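Local coordinates for protein colicin-D (Escherichia coli, PDB 5ZNM) that inhibits protein synthesis in Escherichia coli and closely related bacteria, here as its central domain joined to its C-terminal tRNase domain, at residues L59-T64 against G162-D167; L97-L102 against I158-Q163; K346-P351 against V357-N362; N352-V357 against I371-D376. All coordinates share one frame; numbering follows the deposited sequence.

Interaction 1: residues L59-T64 against G162-D167; sequences LAMTGT and GQLALD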
# COMPACT_ATOMS: atom_id res chain seq x y z
N LEU A 59 -3.23 -1.73 -10.86
CA LEU A 59 -3.81 -1.17 -12.07
C LEU A 59 -2.68 -1.02 -13.07
O LEU A 59 -1.71 -0.30 -12.81
CB LEU A 59 -4.47 0.18 -11.80
CG LEU A 59 -4.99 0.94 -13.02
CD1 LEU A 59 -6.05 0.13 -13.74
CD2 LEU A 59 -5.56 2.29 -12.61
N ALA A 60 -2.77 -1.73 -14.19
CA ALA A 60 -1.75 -1.67 -15.21
C ALA A 60 -2.35 -1.06 -16.47
O ALA A 60 -3.52 -1.31 -16.80
CB ALA A 60 -1.17 -3.06 -15.52
N MET A 61 -1.56 -0.24 -17.14
CA MET A 61 -1.97 0.39 -18.39
C MET A 61 -0.81 0.27 -19.37
O MET A 61 0.33 0.56 -19.01
CB MET A 61 -2.35 1.85 -18.16
CG MET A 61 -3.47 2.05 -17.13
SD MET A 61 -3.22 3.45 -16.00
CE MET A 61 -1.94 2.80 -14.92
N THR A 62 -1.10 -0.18 -20.60
CA THR A 62 -0.05 -0.28 -21.61
C THR A 62 0.68 1.05 -21.75
O THR A 62 0.05 2.12 -21.76
CB THR A 62 -0.62 -0.72 -22.96
OG1 THR A 62 -1.68 0.17 -23.33
CG2 THR A 62 -1.17 -2.14 -22.88
N GLY A 63 2.01 0.99 -21.81
CA GLY A 63 2.83 2.16 -22.00
C GLY A 63 3.10 3.01 -20.77
O GLY A 63 3.90 3.95 -20.86
N THR A 64 2.46 2.74 -19.62
CA THR A 64 2.72 3.54 -18.43
C THR A 64 2.86 2.71 -17.15
O THR A 64 2.74 3.28 -16.06
CB THR A 64 1.63 4.59 -18.19
OG1 THR A 64 0.40 3.94 -17.85
CG2 THR A 64 1.42 5.47 -19.41
N GLY A 162 -13.11 10.90 -20.64
CA GLY A 162 -11.72 11.11 -20.28
C GLY A 162 -11.19 10.18 -19.22
O GLY A 162 -9.96 10.01 -19.12
N GLN A 163 -12.05 9.55 -18.42
CA GLN A 163 -11.63 8.80 -17.25
C GLN A 163 -11.52 7.31 -17.54
O GLN A 163 -12.36 6.73 -18.24
CB GLN A 163 -12.61 8.99 -16.10
CG GLN A 163 -13.12 10.40 -15.96
CD GLN A 163 -12.55 11.09 -14.78
OE1 GLN A 163 -11.76 10.52 -14.03
NE2 GLN A 163 -12.95 12.33 -14.57
N LEU A 164 -10.51 6.69 -16.95
CA LEU A 164 -10.53 5.24 -16.76
C LEU A 164 -11.45 4.93 -15.59
O LEU A 164 -11.25 5.46 -14.48
CB LEU A 164 -9.11 4.73 -16.51
CG LEU A 164 -8.98 3.21 -16.37
CD1 LEU A 164 -9.57 2.49 -17.57
CD2 LEU A 164 -7.51 2.83 -16.17
N ALA A 165 -12.46 4.10 -15.82
CA ALA A 165 -13.44 3.79 -14.80
C ALA A 165 -13.66 2.29 -14.72
O ALA A 165 -13.44 1.56 -15.68
CB ALA A 165 -14.78 4.50 -15.08
N LEU A 166 -14.13 1.85 -13.55
CA LEU A 166 -14.48 0.46 -13.31
C LEU A 166 -15.99 0.37 -13.11
O LEU A 166 -16.54 1.02 -12.21
CB LEU A 166 -13.75 -0.08 -12.08
CG LEU A 166 -13.99 -1.54 -11.69
CD1 LEU A 166 -13.50 -2.47 -12.78
CD2 LEU A 166 -13.29 -1.82 -10.38
N ASP A 167 -16.66 -0.40 -13.97
CA ASP A 167 -18.08 -0.67 -13.81
C ASP A 167 -18.24 -1.96 -13.04
O ASP A 167 -17.71 -3.00 -13.46
CB ASP A 167 -18.79 -0.77 -15.16
CG ASP A 167 -19.14 0.58 -15.73
OD1 ASP A 167 -18.91 1.59 -15.03
OD2 ASP A 167 -19.66 0.63 -16.86

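Interaction 2: residues L97-L102 against I158-Q163; sequences LMRISL and INSNGQ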
# COMPACT_ATOMS: atom_id res chain seq x y z
N LEU A 97 -24.06 -1.72 -10.70
CA LEU A 97 -24.11 -1.41 -9.28
C LEU A 97 -23.34 -0.15 -8.94
O LEU A 97 -23.75 0.59 -8.04
CB LEU A 97 -23.51 -2.57 -8.48
CG LEU A 97 -24.31 -3.87 -8.53
CD1 LEU A 97 -23.45 -4.99 -8.01
CD2 LEU A 97 -25.57 -3.71 -7.71
N MET A 98 -22.23 0.10 -9.62
CA MET A 98 -21.33 1.17 -9.21
C MET A 98 -20.34 1.43 -10.33
O MET A 98 -19.87 0.49 -10.97
CB MET A 98 -20.61 0.80 -7.92
CG MET A 98 -19.72 1.88 -7.37
SD MET A 98 -19.24 1.40 -5.71
CE MET A 98 -20.79 1.66 -4.85
N ARG A 99 -20.04 2.70 -10.56
CA ARG A 99 -18.99 3.11 -11.47
C ARG A 99 -17.98 3.90 -10.67
O ARG A 99 -18.34 4.84 -9.95
CB ARG A 99 -19.54 3.95 -12.62
CG ARG A 99 -18.46 4.60 -13.49
CD ARG A 99 -19.04 5.02 -14.81
NE ARG A 99 -19.89 4.00 -15.39
CZ ARG A 99 -20.46 4.06 -16.57
NH1 ARG A 99 -20.29 5.11 -17.35
NH2 ARG A 99 -21.23 3.06 -17.01
N ILE A 100 -16.71 3.53 -10.80
CA ILE A 100 -15.63 4.09 -10.00
C ILE A 100 -14.61 4.66 -10.97
O ILE A 100 -14.00 3.91 -11.74
CB ILE A 100 -14.99 3.04 -9.09
CG1 ILE A 100 -16.02 2.52 -8.08
CG2 ILE A 100 -13.78 3.63 -8.40
CD1 ILE A 100 -15.74 1.10 -7.63
N SER A 101 -14.42 5.97 -10.94
CA SER A 101 -13.32 6.56 -11.69
C SER A 101 -12.01 6.19 -11.01
O SER A 101 -11.92 6.17 -9.79
CB SER A 101 -13.46 8.08 -11.76
OG SER A 101 -12.31 8.65 -12.36
N LEU A 102 -11.00 5.90 -11.82
CA LEU A 102 -9.66 5.65 -11.31
C LEU A 102 -8.70 6.78 -11.61
O LEU A 102 -7.53 6.72 -11.19
CB LEU A 102 -9.12 4.34 -11.90
CG LEU A 102 -10.05 3.18 -11.57
CD1 LEU A 102 -9.69 1.92 -12.34
CD2 LEU A 102 -10.00 2.95 -10.06
N ILE A 158 -13.69 0.64 -18.36
CA ILE A 158 -14.30 1.39 -19.45
C ILE A 158 -13.63 2.75 -19.54
O ILE A 158 -12.80 3.13 -18.71
CB ILE A 158 -15.82 1.58 -19.26
CG1 ILE A 158 -16.09 2.48 -18.06
CG2 ILE A 158 -16.51 0.26 -19.10
CD1 ILE A 158 -17.54 2.84 -17.89
N ASN A 159 -13.98 3.49 -20.60
CA ASN A 159 -13.56 4.86 -20.78
C ASN A 159 -14.83 5.69 -20.68
O ASN A 159 -15.72 5.57 -21.52
CB ASN A 159 -12.90 5.09 -22.14
CG ASN A 159 -11.58 4.38 -22.28
OD1 ASN A 159 -11.02 4.33 -23.38
ND2 ASN A 159 -11.06 3.82 -21.18
N SER A 160 -14.92 6.52 -19.65
CA SER A 160 -16.09 7.38 -19.46
C SER A 160 -15.61 8.82 -19.33
O SER A 160 -15.06 9.20 -18.29
CB SER A 160 -16.91 6.96 -18.25
OG SER A 160 -18.07 7.76 -18.14
N ASN A 161 -15.79 9.59 -20.40
CA ASN A 161 -15.51 11.02 -20.46
C ASN A 161 -14.12 11.34 -19.89
O ASN A 161 -13.97 11.96 -18.84
CB ASN A 161 -16.61 11.81 -19.75
CG ASN A 161 -17.07 13.01 -20.55
OD1 ASN A 161 -17.62 12.87 -21.64
ND2 ASN A 161 -16.84 14.21 -20.01
N GLY A 162 -13.11 10.90 -20.64
CA GLY A 162 -11.72 11.11 -20.28
C GLY A 162 -11.19 10.18 -19.22
O GLY A 162 -9.96 10.01 -19.12
N GLN A 163 -12.05 9.55 -18.42
CA GLN A 163 -11.63 8.80 -17.25
C GLN A 163 -11.52 7.31 -17.54
O GLN A 163 -12.36 6.73 -18.24
CB GLN A 163 -12.61 8.99 -16.10
CG GLN A 163 -13.12 10.40 -15.96
CD GLN A 163 -12.55 11.09 -14.78
OE1 GLN A 163 -11.76 10.52 -14.03
NE2 GLN A 163 -12.95 12.33 -14.57

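Interaction 3: residues K346-P351 against V357-N362; sequences KVYFNP and VIIKSN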
# COMPACT_ATOMS: atom_id res chain seq x y z
N LYS A 346 -6.46 16.82 -34.96
CA LYS A 346 -5.90 16.52 -36.27
C LYS A 346 -6.97 15.81 -37.09
O LYS A 346 -7.73 15.01 -36.55
CB LYS A 346 -4.66 15.64 -36.15
CG LYS A 346 -3.52 16.29 -35.40
CD LYS A 346 -2.32 15.36 -35.36
CE LYS A 346 -1.20 15.96 -34.53
NZ LYS A 346 -0.54 17.07 -35.25
N VAL A 347 -7.02 16.12 -38.39
CA VAL A 347 -7.98 15.50 -39.31
C VAL A 347 -7.22 14.59 -40.26
O VAL A 347 -6.19 15.00 -40.82
CB VAL A 347 -8.80 16.56 -40.08
CG1 VAL A 347 -9.75 15.89 -41.04
CG2 VAL A 347 -9.58 17.49 -39.12
N TYR A 348 -7.73 13.38 -40.46
CA TYR A 348 -7.10 12.38 -41.32
C TYR A 348 -8.03 12.12 -42.50
O TYR A 348 -9.16 11.67 -42.31
CB TYR A 348 -6.79 11.09 -40.55
CG TYR A 348 -5.75 11.37 -39.50
CD1 TYR A 348 -4.40 11.43 -39.84
CD2 TYR A 348 -6.11 11.62 -38.19
CE1 TYR A 348 -3.44 11.74 -38.89
CE2 TYR A 348 -5.16 11.92 -37.23
CZ TYR A 348 -3.83 11.97 -37.59
OH TYR A 348 -2.89 12.27 -36.63
N PHE A 349 -7.55 12.46 -43.69
CA PHE A 349 -8.37 12.49 -44.90
C PHE A 349 -7.94 11.39 -45.85
O PHE A 349 -6.74 11.14 -46.01
CB PHE A 349 -8.22 13.86 -45.58
CG PHE A 349 -8.91 13.96 -46.92
CD1 PHE A 349 -10.29 13.93 -47.00
CD2 PHE A 349 -8.17 14.11 -48.08
CE1 PHE A 349 -10.94 14.07 -48.25
CE2 PHE A 349 -8.81 14.23 -49.33
CZ PHE A 349 -10.19 14.21 -49.41
N ASN A 350 -8.91 10.73 -46.49
CA ASN A 350 -8.60 9.79 -47.56
C ASN A 350 -9.08 10.35 -48.88
O ASN A 350 -10.28 10.61 -49.02
CB ASN A 350 -9.23 8.42 -47.29
CG ASN A 350 -8.80 7.39 -48.30
OD1 ASN A 350 -9.32 7.35 -49.41
ND2 ASN A 350 -7.83 6.55 -47.93
N PRO A 351 -8.22 10.53 -49.88
CA PRO A 351 -8.66 11.16 -51.14
C PRO A 351 -9.48 10.25 -52.04
O PRO A 351 -10.03 10.74 -53.03
CB PRO A 351 -7.33 11.53 -51.82
CG PRO A 351 -6.34 10.55 -51.27
CD PRO A 351 -6.76 10.30 -49.85
N VAL A 357 -11.60 11.58 -40.60
CA VAL A 357 -11.74 11.15 -39.21
C VAL A 357 -11.02 12.18 -38.34
O VAL A 357 -9.88 12.56 -38.66
CB VAL A 357 -11.17 9.74 -38.97
CG1 VAL A 357 -11.02 9.46 -37.46
CG2 VAL A 357 -12.07 8.67 -39.66
N ILE A 358 -11.69 12.66 -37.29
CA ILE A 358 -11.15 13.67 -36.38
C ILE A 358 -10.61 13.00 -35.13
O ILE A 358 -11.34 12.28 -34.43
CB ILE A 358 -12.21 14.72 -35.99
CG1 ILE A 358 -12.90 15.32 -37.21
CG2 ILE A 358 -11.56 15.82 -35.05
CD1 ILE A 358 -14.22 16.00 -36.84
N ILE A 359 -9.36 13.31 -34.79
CA ILE A 359 -8.71 12.84 -33.57
C ILE A 359 -8.41 14.05 -32.70
O ILE A 359 -7.75 14.99 -33.15
CB ILE A 359 -7.42 12.06 -33.88
CG1 ILE A 359 -7.69 10.94 -34.88
CG2 ILE A 359 -6.81 11.50 -32.60
CD1 ILE A 359 -8.60 9.86 -34.35
N LYS A 360 -8.89 14.03 -31.45
CA LYS A 360 -8.58 15.13 -30.54
C LYS A 360 -7.10 15.13 -30.17
O LYS A 360 -6.36 14.16 -30.37
CB LYS A 360 -9.40 15.01 -29.26
CG LYS A 360 -10.89 15.29 -29.40
CD LYS A 360 -11.61 14.56 -28.28
CE LYS A 360 -12.75 15.36 -27.69
NZ LYS A 360 -12.92 15.03 -26.25
N SER A 361 -6.67 16.25 -29.58
CA SER A 361 -5.26 16.39 -29.22
C SER A 361 -4.84 15.32 -28.21
O SER A 361 -3.67 14.91 -28.20
CB SER A 361 -5.00 17.78 -28.67
OG SER A 361 -5.89 18.04 -27.61
N ASN A 362 -5.76 14.84 -27.38
CA ASN A 362 -5.43 13.77 -26.45
C ASN A 362 -5.45 12.39 -27.09
O ASN A 362 -5.23 11.39 -26.40
CB ASN A 362 -6.38 13.80 -25.23
CG ASN A 362 -7.83 13.54 -25.59
OD1 ASN A 362 -8.15 13.21 -26.73
ND2 ASN A 362 -8.71 13.69 -24.62

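Interaction 4: residues N352-V357 against I371-D376; sequences NTMNVV and INPDAD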
# COMPACT_ATOMS: atom_id res chain seq x y z
N ASN A 352 -9.59 8.96 -51.74
CA ASN A 352 -10.39 8.07 -52.57
C ASN A 352 -11.81 7.94 -52.05
O ASN A 352 -12.77 8.11 -52.81
CB ASN A 352 -9.73 6.70 -52.65
CG ASN A 352 -8.30 6.77 -53.12
OD1 ASN A 352 -7.41 6.18 -52.51
ND2 ASN A 352 -8.08 7.48 -54.21
N THR A 353 -11.96 7.63 -50.77
CA THR A 353 -13.30 7.60 -50.19
C THR A 353 -13.83 8.98 -49.84
O THR A 353 -15.03 9.11 -49.61
CB THR A 353 -13.31 6.76 -48.92
OG1 THR A 353 -12.52 7.42 -47.93
CG2 THR A 353 -12.76 5.34 -49.18
N MET A 354 -12.95 9.98 -49.76
CA MET A 354 -13.26 11.34 -49.31
C MET A 354 -13.68 11.40 -47.85
O MET A 354 -14.25 12.41 -47.41
CB MET A 354 -14.33 12.01 -50.19
CG MET A 354 -13.98 11.98 -51.66
SD MET A 354 -12.73 13.18 -52.09
CE MET A 354 -13.65 14.70 -51.83
N ASN A 355 -13.38 10.37 -47.06
CA ASN A 355 -13.74 10.37 -45.65
C ASN A 355 -12.71 11.15 -44.84
O ASN A 355 -11.52 11.19 -45.16
CB ASN A 355 -13.86 8.94 -45.13
CG ASN A 355 -15.16 8.28 -45.57
OD1 ASN A 355 -16.09 8.96 -46.01
ND2 ASN A 355 -15.24 6.94 -45.46
N VAL A 356 -13.20 11.80 -43.78
CA VAL A 356 -12.34 12.38 -42.76
C VAL A 356 -12.63 11.68 -41.44
O VAL A 356 -13.76 11.26 -41.18
CB VAL A 356 -12.56 13.90 -42.59
CG1 VAL A 356 -12.07 14.64 -43.83
CG2 VAL A 356 -14.05 14.18 -42.36
N VAL A 357 -11.60 11.58 -40.60
CA VAL A 357 -11.74 11.15 -39.21
C VAL A 357 -11.02 12.18 -38.34
O VAL A 357 -9.88 12.56 -38.66
CB VAL A 357 -11.17 9.74 -38.97
CG1 VAL A 357 -11.02 9.46 -37.46
CG2 VAL A 357 -12.07 8.67 -39.66
N ILE A 371 -16.66 13.76 -46.94
CA ILE A 371 -16.64 15.12 -47.49
C ILE A 371 -17.45 15.16 -48.78
O ILE A 371 -17.30 14.29 -49.65
CB ILE A 371 -15.20 15.57 -47.76
CG1 ILE A 371 -14.37 15.62 -46.48
CG2 ILE A 371 -15.19 16.93 -48.49
CD1 ILE A 371 -14.95 16.55 -45.43
N ASN A 372 -18.31 16.18 -48.91
CA ASN A 372 -18.99 16.48 -50.17
C ASN A 372 -18.21 17.59 -50.88
O ASN A 372 -18.30 18.77 -50.49
CB ASN A 372 -20.44 16.92 -49.91
CG ASN A 372 -21.20 17.28 -51.20
OD1 ASN A 372 -20.64 17.27 -52.29
ND2 ASN A 372 -22.48 17.57 -51.07
N PRO A 373 -17.44 17.27 -51.93
CA PRO A 373 -16.60 18.29 -52.58
C PRO A 373 -17.39 19.34 -53.33
O PRO A 373 -16.81 20.36 -53.71
CB PRO A 373 -15.75 17.47 -53.55
CG PRO A 373 -16.62 16.30 -53.90
CD PRO A 373 -17.33 15.96 -52.60
N ASP A 374 -18.67 19.12 -53.57
CA ASP A 374 -19.48 20.09 -54.30
C ASP A 374 -20.29 20.99 -53.38
O ASP A 374 -21.10 21.77 -53.88
CB ASP A 374 -20.39 19.36 -55.27
CG ASP A 374 -19.62 18.47 -56.22
OD1 ASP A 374 -18.68 18.98 -56.86
OD2 ASP A 374 -19.94 17.26 -56.31
N ALA A 375 -20.11 20.88 -52.07
CA ALA A 375 -20.78 21.72 -51.09
C ALA A 375 -19.79 22.74 -50.54
O ALA A 375 -18.58 22.49 -50.52
CB ALA A 375 -21.36 20.89 -49.95
N ASP A 376 -20.32 23.88 -50.07
CA ASP A 376 -19.46 24.96 -49.59
C ASP A 376 -18.47 24.48 -48.53
O ASP A 376 -17.26 24.73 -48.65
CB ASP A 376 -20.31 26.11 -49.01
CG ASP A 376 -20.97 26.96 -50.09
OD1 ASP A 376 -20.58 26.82 -51.27
OD2 ASP A 376 -21.88 27.76 -49.75

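Interaction 1: residues L59-T64 against G162-D167
Leu59 and Leu164 meet tip to tip between two antiparallel beta sheets packed face to face in the central part of the construct. Strand 56-61 belongs to one sheet and strand 163-170 to the other. The contact is purely apolar, with no hydrogen bond across it. Leu164 carries its side through a single methyl. Its CD2 lies 3.9 Å from Leu59 CD1 and is also close to Leu59 CD2, which puts it in front of the fork of that leucine. Both leucines place CG anti to the backbone N (chi1 174° in Leu59, -177° in Leu164), and both send their branched ends across the gap. Met61, two residues on from Leu59 on the same side of its strand, adds its CG to this methyl from beside the leucine. The CA atoms of Met61 and Leu164 are 10.0 Å apart, a spacing usual for stacked sheets and too wide for backbone bonding. Other residues widen the layer. Phe128 of strand 126-131 packs on Leu59 and Ala126 on Leu164, while Leu157 lies against Leu164 from strand 153-160. Beyond Met61 the chain turns sharply. Thr62 OG1 bonds to Glu125 N, Gly63 has positive phi, and Thr64 N donates to Met61 O at 3.1 Å.

Interaction 2: residues L97-L102 against I158-Q163
This is a mixed polar and apolar contact on one face of an antiparallel sheet. It joins strand 96-103 to the tip of the hairpin made by strands 153-160 and 163-170. Strand 163-170 lies between strands 153-160 and 96-103, and Arg99 reaches past Ala165 on it to meet Ile158. The arginine starts with CG anti to the backbone N (chi1 171°) and bends at chi3, which turns the guanidinium under the isoleucine. Ile158 CD1 sits over the centre of one guanidinium face, 3.4 Å from Arg99 CZ. The isoleucine places CG1 between its backbone N and carbonyl carbon (chi1 67°) and is then extended, and the two side chains cross at about a right angle. Ser160 OG lies at the guanidinium edge, 3.5 Å from Arg99 NH1. The strongest polar partner of Arg99 is Asp167, which forms a salt bridge with NE. Further along, Ser101 OG donates to Gln163 OE1 at 2.6 Å. The donor stands above the amide plane, 50° out of it. The same hydroxyl accepts from Gly103 N, so two bonds fix it. Gln163 closes the type I' turn from Ser160, in which Ser160 N bonds Gln163 O at 2.9 Å and Gln163 N returns to Ser160 O at 3.0 Å. Asn161 and Gly162 supply the positive phi angles of that turn. The methyl over one guanidinium face and the salt bridge at NE together hold the arginine's orientation, and may shield the charge pair somewhat from solvent.

Interaction 3: residues K346-P351 against V357-N362
Tyr348 and Ile359 meet diagonally on one face of a two-stranded antiparallel ladder, with the ring edge turned to the isoleucine. Tyr348 CE2 lies 3.6 Å from Ile359 CG1, near the plane of the ring, and the two side chains cross at about a right angle. Tyr348 holds CG anti to its carbonyl carbon (chi1 -66°), and this carries the ring along the strand toward Ile359. Ile359 has CG1 in the same relation (chi1 -54°), which brings that carbon to the ring edge. Val357 shares this face, and Ile324 and His327 of helix 314-329 pack on it. Leu328 of the same helix touches Tyr348. Lys346 starts on this face too, but its chain runs out away from Ile359, and its NZ makes a long, weak ion pair with Glu335.

The other face carries Val347 and Ile358, a non-hydrogen-bonded pair. Val347 CG2 approaches Ile358 CG1 loosely, at 4.4 Å. Tyr381 of helix 376-384 packs on Val347.

Two hydrogen-bonded pairs frame this one. Lys346 N donates to Ile359 O at 2.9 Å, and Ile359 N returns to Lys346 O at 2.9 Å. Tyr348 N donates to Val357 O at 2.9 Å, and Val357 N returns to Tyr348 O at 3.0 Å. Val347 CA adds a CA-H...O contact to Val357 O. With a helix packed on either face, this is a beta hairpin at the middle of the four-stranded antiparallel sheet of the C-terminal tRNase domain.

Interaction 4: residues N352-V357 against I371-D376
Ile371 fits against the backbone bend at Met354 and against Val356, two residues on. Its CG1 lies 3.6 Å from Val356 CG1. Its CD1 is near both valine methyls, 3.8 Å from Val356 CG1 and 4.0 Å from Val356 CG2, so the tip sits in the fork of the valine. The side chains cross at about a right angle. Roughly at right angles to that contact, Ile371 CG1 and CB also lie against Met354 O. The same oxygen accepts from Ile371 N at 2.8 Å, in a nearly straight bond (167° at the hydrogen).

Met354 has positive phi, and its side chain folds at chi2 (-76°) and chi3 (-68°). This bend swings CE onto the Pro373 ring, 3.9 Å from Pro373 CB and nearly as close to CG and CD. Leu382 of helix 376-384 touches both Met354 and Pro373, and Tyr381 touches Val356 and Ile371. Two small turns shape the borders: an ST turn from Thr353 OG1 to Asn355 N, and an Asx turn from Asn372 OD1 to Asp374 N. The arrangement is a strand-to-helix connection. It follows strand 365-370, at the edge of the tRNase domain's sheet and next to strand 355-359, and leads, through Ala375 at the N-cap, into the C-terminal helix.

In the fold
From the N terminus, interaction 1 opens first, at strand 56-61, and closes nearly a hundred residues later on strand 163-170. Interaction 2 opens inside that loop, at strand 96-103, and closes on the same hairpin turn; the two share Gly162 and Gln163. Together they join two sheets of the central part to one another and tie the hairpin into its own sheet. Interactions 3 and 4 follow in series, in the C-terminal tRNase domain. Their segments alternate along the chain, so they cross, and both use strand 355-359 and Val357. Interaction 3 closes a short hairpin; interaction 4 ties it to the last connection. Nearest atoms of interactions 1 and 3 are about 6 Å apart.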